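Local coordinates for protein PTHB1 (Homo sapiens, PDB 4YD8) that forms part of the BBSome, a coat complex thought to sort specific membrane proteins to the primary cilium and required for ciliogenesis, at residues Asp42-Gly47 with Phe56-Ala61. Residues are numbered along the deposited sequence; the frame is centred on the assembly and turned at random.
Sequences DKIIVG and FSPHPA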
loop_
_atom_site.group_PDB
_atom_site.type_symbol
_atom_site.label_atom_id
_atom_site.label_comp_id
_atom_site.label_asym_id
_atom_site.label_seq_id
_atom_site.Cartn_x
_atom_site.Cartn_y
_atom_site.Cartn_z
ATOM N N ASP A 42 4.918 -9.070 10.875
ATOM C CA ASP A 42 5.246 -8.336 9.657
ATOM C C ASP A 42 6.714 -7.937 9.638
ATOM O O ASP A 42 7.368 -7.882 10.678
ATOM C CB ASP A 42 4.383 -7.079 9.506
ATOM C CG ASP A 42 2.940 -7.411 9.223
ATOM O OD1 ASP A 42 2.708 -8.387 8.468
ATOM O OD2 ASP A 42 2.052 -6.707 9.751
ATOM N N LYS A 43 7.225 -7.685 8.444
ATOM C CA LYS A 43 8.503 -7.004 8.287
ATOM C C LYS A 43 8.224 -5.722 7.523
ATOM O O LYS A 43 7.227 -5.645 6.815
ATOM C CB LYS A 43 9.524 -7.856 7.536
ATOM C CG LYS A 43 10.101 -8.985 8.378
ATOM C CD LYS A 43 9.133 -10.139 8.479
ATOM C CE LYS A 43 9.531 -11.094 9.595
ATOM N NZ LYS A 43 8.468 -12.111 9.752
ATOM N N ILE A 44 9.090 -4.726 7.676
ATOM C CA ILE A 44 8.946 -3.482 6.924
ATOM C C ILE A 44 9.761 -3.621 5.644
ATOM O O ILE A 44 10.965 -3.905 5.701
ATOM C CB ILE A 44 9.442 -2.267 7.710
ATOM C CG1 ILE A 44 8.736 -2.157 9.063
ATOM C CG2 ILE A 44 9.248 -0.980 6.922
ATOM C CD1 ILE A 44 9.382 -1.121 9.948
ATOM N N ILE A 45 9.107 -3.446 4.499
ATOM C CA ILE A 45 9.812 -3.455 3.224
ATOM C C ILE A 45 9.715 -2.072 2.617
ATOM O O ILE A 45 8.615 -1.539 2.477
ATOM C CB ILE A 45 9.227 -4.474 2.213
ATOM C CG1 ILE A 45 9.191 -5.880 2.822
ATOM C CG2 ILE A 45 10.037 -4.433 0.894
ATOM C CD1 ILE A 45 7.836 -6.312 3.275
ATOM N N VAL A 46 10.863 -1.485 2.284
ATOM C CA VAL A 46 10.872 -0.167 1.667
ATOM C C VAL A 46 11.775 -0.142 0.442
ATOM O O VAL A 46 12.938 -0.551 0.515
ATOM C CB VAL A 46 11.348 0.943 2.644
ATOM C CG1 VAL A 46 11.290 2.313 1.953
ATOM C CG2 VAL A 46 10.484 0.981 3.893
ATOM N N GLY A 47 11.236 0.334 -0.682
ATOM C CA GLY A 47 12.051 0.552 -1.870
ATOM C C GLY A 47 12.226 2.045 -2.090
ATOM O O GLY A 47 11.351 2.826 -1.722
ATOM N N PHE A 56 13.272 -4.601 7.094
ATOM C CA PHE A 56 13.557 -4.442 8.528
ATOM C C PHE A 56 12.659 -5.308 9.395
ATOM O O PHE A 56 11.489 -5.532 9.084
ATOM C CB PHE A 56 13.365 -2.989 9.007
ATOM C CG PHE A 56 14.267 -1.984 8.348
ATOM C CD1 PHE A 56 13.895 -1.376 7.158
ATOM C CD2 PHE A 56 15.482 -1.628 8.936
ATOM C CE1 PHE A 56 14.718 -0.436 6.556
ATOM C CE2 PHE A 56 16.311 -0.687 8.340
ATOM C CZ PHE A 56 15.925 -0.094 7.138
ATOM N N SER A 57 13.209 -5.735 10.521
ATOM C CA SER A 57 12.420 -6.306 11.606
ATOM C C SER A 57 12.816 -5.548 12.868
ATOM O O SER A 57 13.721 -5.947 13.573
ATOM C CB SER A 57 12.676 -7.813 11.738
ATOM O OG SER A 57 11.789 -8.396 12.674
ATOM N N PRO A 58 12.159 -4.414 13.123
ATOM C CA PRO A 58 12.617 -3.487 14.168
ATOM C C PRO A 58 12.422 -4.018 15.585
ATOM O O PRO A 58 11.463 -4.735 15.869
ATOM C CB PRO A 58 11.754 -2.238 13.943
ATOM C CG PRO A 58 10.584 -2.709 13.157
ATOM C CD PRO A 58 11.041 -3.872 12.338
ATOM N N HIS A 59 13.342 -3.645 16.462
ATOM C CA HIS A 59 13.265 -3.990 17.878
ATOM C C HIS A 59 13.535 -2.734 18.682
ATOM O O HIS A 59 14.328 -1.892 18.267
ATOM C CB HIS A 59 14.281 -5.080 18.242
ATOM C CG HIS A 59 14.027 -6.393 17.574
ATOM N ND1 HIS A 59 14.413 -6.656 16.277
ATOM C CD2 HIS A 59 13.423 -7.519 18.020
ATOM C CE1 HIS A 59 14.055 -7.884 15.952
ATOM N NE2 HIS A 59 13.449 -8.428 16.993
ATOM N N PRO A 60 12.883 -2.599 19.840
ATOM C CA PRO A 60 13.169 -1.436 20.680
ATOM C C PRO A 60 14.574 -1.512 21.279
ATOM O O PRO A 60 15.164 -2.595 21.354
ATOM C CB PRO A 60 12.093 -1.519 21.768
ATOM C CG PRO A 60 11.817 -2.970 21.878
ATOM C CD PRO A 60 11.901 -3.500 20.462
ATOM N N ALA A 61 15.089 -0.360 21.688
ATOM C CA ALA A 61 16.404 -0.258 22.295
ATOM C C ALA A 61 16.558 -1.249 23.452
ATOM O O ALA A 61 15.707 -1.313 24.342
ATOM C CB ALA A 61 16.643 1.169 22.774
HETATM O O HOH W 1 9.353 -7.680 12.548
#
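Ile44 and Phe56 grip each other through both of their backbone polar groups: Ile44 N donates to Phe56 O at 2.9 Å, and Phe56 N returns a bond to Ile44 O at 2.8 Å. This reciprocal pair of bonds, bent little from straight (N-H...O 159° and 163°), makes them an antiparallel hydrogen-bonded pair. Past Lys43 and Ser57 the chains part, and one water spans the gap, donating a hydrogen bond to Asp42 O (2.7 Å) and also bonded to Ser57 OG at 2.5 Å. Lys43 sets CB against Phe56 O at 3.4 Å, while its bent chain carries NZ away to Gln41 O and a salt bridge with Asp35. The pair joins the two middle strands, 43-47 and 52-56, of a four-stranded blade in the protein's N-terminal seven-bladed beta-propeller; residues 57-61 then leave the blade on the way to its outermost strand, 72-77. Ile44 and Phe56 send their side chains to the same face, CB to CB at 4.2 Å. CD1 of Ile44, carried out by a chain extended at chi2 (170°), meets the CG-CD side of the Pro58 ring at a slant, 3.8 Å from CG. Leu358 of the neighbouring sheet touches both Ile44 and Phe56, and Trp14 meets the Phe56 ring edge-to-face.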